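Local coordinates for hypothetical protein MG377 homolog (Mycoplasma pneumoniae, PDB 1ZXJ) that is of unknown function but may act as a chaperone, at residues N96-V99 against G100-F104; V144-H147 against L148-E151. All coordinates share one frame; numbering follows the deposited sequence.

Overall arrangement
Both contacts are local and partly buried, and they lie on the same side of the chain's centre, their own centres about 13 Å apart. Contact 1 spans the passage from helix 74-98 to strand 102-105; contact 2 is a continuous run of helix 129-152. They touch directly: I98 CG2 lies 3.7 Å from V144 CG1, and F102 CZ lies 3.8 Å from H147 CD2. Buried residues are I98 and F102 in contact 1, and V144, F145 and L148 in contact 2; N96 and G100 are exposed in the first, N146, K150 and E151 in the second. Their backbones differ with their place: i to i+3 bonds at the turn, chiefly i to i+4 bonds in the helix.

Contact 1 of 2, residues N96-V99 against G100-F104; sequences NAIV and GYFEF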
loop_
_atom_site.group_PDB
_atom_site.type_symbol
_atom_site.label_atom_id
_atom_site.label_comp_id
_atom_site.label_asym_id
_atom_site.label_seq_id
_atom_site.Cartn_x
_atom_site.Cartn_y
_atom_site.Cartn_z
ATOM N N ASN A 96 -12.166 1.646 1.986
ATOM C CA ASN A 96 -13.486 1.782 1.375
ATOM C C ASN A 96 -14.418 2.706 2.147
ATOM O O ASN A 96 -15.388 3.221 1.598
ATOM C CB ASN A 96 -14.149 0.415 1.184
ATOM C CG ASN A 96 -13.669 -0.299 -0.086
ATOM O OD1 ASN A 96 -13.531 0.322 -1.143
ATOM N ND2 ASN A 96 -13.427 -1.609 0.013
ATOM N N ALA A 97 -14.132 2.917 3.424
ATOM C CA ALA A 97 -14.943 3.811 4.224
ATOM C C ALA A 97 -14.377 5.218 4.081
ATOM O O ALA A 97 -15.124 6.186 3.860
ATOM C CB ALA A 97 -14.909 3.392 5.663
ATOM N N ILE A 98 -13.053 5.314 4.195
ATOM C CA ILE A 98 -12.344 6.583 4.110
ATOM C C ILE A 98 -12.556 7.336 2.795
ATOM O O ILE A 98 -12.569 8.563 2.771
ATOM C CB ILE A 98 -10.816 6.376 4.332
ATOM C CG1 ILE A 98 -10.564 5.878 5.757
ATOM C CG2 ILE A 98 -10.065 7.666 4.079
ATOM C CD1 ILE A 98 -9.133 5.449 6.020
ATOM N N VAL A 99 -12.722 6.604 1.704
ATOM C CA VAL A 99 -12.908 7.229 0.401
ATOM C C VAL A 99 -14.280 7.870 0.308
ATOM O O VAL A 99 -14.566 8.634 -0.614
ATOM C CB VAL A 99 -12.731 6.190 -0.722
ATOM C CG1 VAL A 99 -13.187 6.753 -2.054
ATOM C CG2 VAL A 99 -11.271 5.788 -0.804
ATOM N N GLY A 100 -15.121 7.567 1.288
ATOM C CA GLY A 100 -16.460 8.112 1.298
ATOM C C GLY A 100 -16.558 9.534 1.807
ATOM O O GLY A 100 -17.625 10.141 1.709
ATOM N N TYR A 101 -15.458 10.060 2.349
ATOM C CA TYR A 101 -15.420 11.422 2.881
ATOM C C TYR A 101 -14.674 12.364 1.974
ATOM O O TYR A 101 -14.378 13.485 2.356
ATOM C CB TYR A 101 -14.729 11.454 4.229
ATOM C CG TYR A 101 -15.395 10.596 5.243
ATOM C CD1 TYR A 101 -15.144 9.236 5.297
ATOM C CD2 TYR A 101 -16.306 11.133 6.135
ATOM C CE1 TYR A 101 -15.786 8.429 6.215
ATOM C CE2 TYR A 101 -16.952 10.342 7.053
ATOM C CZ TYR A 101 -16.692 8.991 7.092
ATOM O OH TYR A 101 -17.342 8.197 8.014
ATOM N N PHE A 102 -14.362 11.927 0.768
ATOM C CA PHE A 102 -13.607 12.793 -0.115
ATOM C C PHE A 102 -14.255 13.052 -1.458
ATOM O O PHE A 102 -15.056 12.268 -1.957
ATOM C CB PHE A 102 -12.191 12.224 -0.361
ATOM C CG PHE A 102 -11.273 12.292 0.829
ATOM C CD1 PHE A 102 -11.265 11.284 1.778
ATOM C CD2 PHE A 102 -10.368 13.335 0.961
ATOM C CE1 PHE A 102 -10.364 11.306 2.839
ATOM C CE2 PHE A 102 -9.465 13.368 2.017
ATOM C CZ PHE A 102 -9.462 12.349 2.955
ATOM N N GLU A 103 -13.871 14.175 -2.035
ATOM C CA GLU A 103 -14.336 14.568 -3.337
ATOM C C GLU A 103 -13.064 14.370 -4.131
ATOM O O GLU A 103 -11.997 14.774 -3.689
ATOM C CB GLU A 103 -14.742 16.037 -3.316
ATOM C CG GLU A 103 -16.105 16.304 -3.903
ATOM C CD GLU A 103 -16.613 17.686 -3.543
ATOM O OE1 GLU A 103 -15.958 18.684 -3.934
ATOM O OE2 GLU A 103 -17.665 17.770 -2.858
ATOM N N PHE A 104 -13.154 13.724 -5.282
ATOM C CA PHE A 104 -11.956 13.497 -6.058
ATOM C C PHE A 104 -12.026 14.112 -7.436
ATOM O O PHE A 104 -13.050 14.062 -8.099
ATOM C CB PHE A 104 -11.685 11.999 -6.202
ATOM C CG PHE A 104 -11.276 11.328 -4.929
ATOM C CD1 PHE A 104 -12.085 10.361 -4.348
ATOM C CD2 PHE A 104 -10.073 11.659 -4.310
ATOM C CE1 PHE A 104 -11.708 9.733 -3.168
ATOM C CE2 PHE A 104 -9.682 11.039 -3.127
ATOM C CZ PHE A 104 -10.501 10.073 -2.554
#
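I98 and F102 meet where helix 74-98 gives way to strand 102-105, with I98 CG2 3.9 Å from F102 CE1. The two side chains run side by side and point the same way. In I98 it is the CG2 branch, anti to the backbone N, that reaches the ring. The same phenyl ring brings its edge to the I98 carbonyl, O lying 3.2 Å from F102 CD1 and near the ring plane. A second apolar contact, aliphatic against aromatic, is made by V99 and F104, whose side chains cross at about a right angle. V99 CG1, anti to its own amide nitrogen (chi1 169°), meets the edge of the F104 ring at 3.5 Å from CE1. Y101 folds back over the turn and brings CE1 to 3.3 Å from A97 O, an oblique approach. Two i to i+3 hydrogen bonds join the backbones, G100 N to A97 O at 2.9 Å and Y101 N to I98 O at 3.3 Å. Beyond the turn, E103 pairs through its backbone with K35 of strand 33-36, while F102 and F104 both touch V144 of helix 129-152. The chemistry implies a compact helix-to-strand turn with backbone bonds at its centre, the I98 carbonyl accepting the Y101 amide, and with I98, F102 and F104 packed on the neighbouring helix 129-152.

Contact 2 of 2, residues V144-H147 against L148-E151; sequences VFNH and LQKE
V144 and L148 lie one turn apart on helix 129-152, and the contact between V144-H147 and L148-E151 is an alpha-helical i to i+4 arrangement that loosens toward its end. V144 starts it: its carbonyl O accepts the L148 amide N at 3.1 Å. On the same side, V144 CG1 and L148 CD1 are 4.0 Å apart, the two side chains lying side by side and pointing the same way. V144 also packs on M95, tying this turn to helix 74-98. Next, F145 O takes the Q149 amide N at 3.1 Å. The F145 ring itself turns to M198 and T202 of helix 183-204, a helix that Q149 also touches through L194 and M198. From N146 on the i to i+4 series lapses: N146 O is 3.8 Å from K150 N, with no hydrogen bond, and this carbonyl lies instead near Q149 CB. H147 O is likewise not bonded to E151 N, 3.5 Å away, and makes only a weak i to i+3 bond with K150 N, whose N-H...O angle of 125° is strongly bent. K150 CB and CG lie near the same H147 O, and the lysine chain bends at chi3 as its end leads away. F102 meets the imidazole of H147 edge-to-face. H147 carries CG anti to its backbone N (chi1 -177°), which sets the ring across L148, and L148 CD2 comes up to the ring edge, near its plane, 3.5 Å from H147 CD2.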
loop_
_atom_site.group_PDB
_atom_site.type_symbol
_atom_site.label_atom_id
_atom_site.label_comp_id
_atom_site.label_asym_id
_atom_site.label_seq_id
_atom_site.Cartn_x
_atom_site.Cartn_y
_atom_site.Cartn_z
ATOM N N VAL A 144 -5.333 10.381 -0.600
ATOM C CA VAL A 144 -5.774 10.254 0.773
ATOM C C VAL A 144 -4.609 10.130 1.729
ATOM O O VAL A 144 -4.628 10.712 2.815
ATOM C CB VAL A 144 -6.716 9.075 0.950
ATOM C CG1 VAL A 144 -6.932 8.815 2.419
ATOM C CG2 VAL A 144 -8.045 9.384 0.266
ATOM N N PHE A 145 -3.592 9.377 1.326
ATOM C CA PHE A 145 -2.420 9.220 2.169
ATOM C C PHE A 145 -1.706 10.546 2.330
ATOM O O PHE A 145 -1.187 10.851 3.403
ATOM C CB PHE A 145 -1.461 8.194 1.578
ATOM C CG PHE A 145 -1.728 6.797 2.027
ATOM C CD1 PHE A 145 -2.802 6.514 2.865
ATOM C CD2 PHE A 145 -0.915 5.757 1.601
ATOM C CE1 PHE A 145 -3.065 5.209 3.274
ATOM C CE2 PHE A 145 -1.169 4.438 2.005
ATOM C CZ PHE A 145 -2.246 4.167 2.842
ATOM N N ASN A 146 -1.659 11.330 1.261
ATOM C CA ASN A 146 -1.013 12.630 1.341
ATOM C C ASN A 146 -1.689 13.402 2.454
ATOM O O ASN A 146 -1.032 14.043 3.272
ATOM C CB ASN A 146 -1.170 13.395 0.026
ATOM C CG ASN A 146 -0.102 13.034 -1.008
ATOM O OD1 ASN A 146 -0.284 13.275 -2.212
ATOM N ND2 ASN A 146 1.024 12.476 -0.543
ATOM N N HIS A 147 -3.013 13.296 2.489
ATOM C CA HIS A 147 -3.847 13.978 3.468
ATOM C C HIS A 147 -3.602 13.613 4.932
ATOM O O HIS A 147 -3.264 14.467 5.745
ATOM C CB HIS A 147 -5.323 13.731 3.138
ATOM C CG HIS A 147 -6.277 14.455 4.040
ATOM N ND1 HIS A 147 -6.636 15.772 3.842
ATOM C CD2 HIS A 147 -6.924 14.052 5.161
ATOM C CE1 HIS A 147 -7.463 16.150 4.801
ATOM N NE2 HIS A 147 -7.653 15.125 5.615
ATOM N N LEU A 148 -3.788 12.346 5.268
ATOM C CA LEU A 148 -3.624 11.907 6.645
ATOM C C LEU A 148 -2.200 12.027 7.172
ATOM O O LEU A 148 -2.000 12.161 8.377
ATOM C CB LEU A 148 -4.143 10.474 6.788
ATOM C CG LEU A 148 -5.584 10.337 6.276
ATOM C CD1 LEU A 148 -6.048 8.887 6.331
ATOM C CD2 LEU A 148 -6.486 11.223 7.110
ATOM N N GLN A 149 -1.211 11.977 6.283
ATOM C CA GLN A 149 0.175 12.111 6.714
ATOM C C GLN A 149 0.205 13.369 7.555
ATOM O O GLN A 149 0.818 13.396 8.623
ATOM C CB GLN A 149 1.109 12.270 5.524
ATOM C CG GLN A 149 2.132 11.147 5.401
ATOM C CD GLN A 149 3.222 11.451 4.387
ATOM O OE1 GLN A 149 2.945 11.893 3.264
ATOM N NE2 GLN A 149 4.472 11.206 4.772
ATOM N N LYS A 150 -0.460 14.410 7.056
ATOM C CA LYS A 150 -0.578 15.666 7.783
ATOM C C LYS A 150 -1.212 15.355 9.140
ATOM O O LYS A 150 -0.533 15.290 10.162
ATOM C CB LYS A 150 -1.510 16.630 7.060
ATOM C CG LYS A 150 -0.972 17.277 5.806
ATOM C CD LYS A 150 -1.998 18.287 5.261
ATOM C CE LYS A 150 -2.398 19.334 6.326
ATOM N NZ LYS A 150 -3.418 20.332 5.858
ATOM N N GLU A 151 -2.526 15.153 9.132
ATOM C CA GLU A 151 -3.275 14.861 10.347
ATOM C C GLU A 151 -2.499 13.986 11.345
ATOM O O GLU A 151 -2.271 14.399 12.476
ATOM C CB GLU A 151 -4.626 14.195 9.999
ATOM C CG GLU A 151 -5.870 14.795 10.716
ATOM C CD GLU A 151 -7.047 13.796 10.870
ATOM O OE1 GLU A 151 -6.960 12.890 11.736
ATOM O OE2 GLU A 151 -8.057 13.908 10.129
#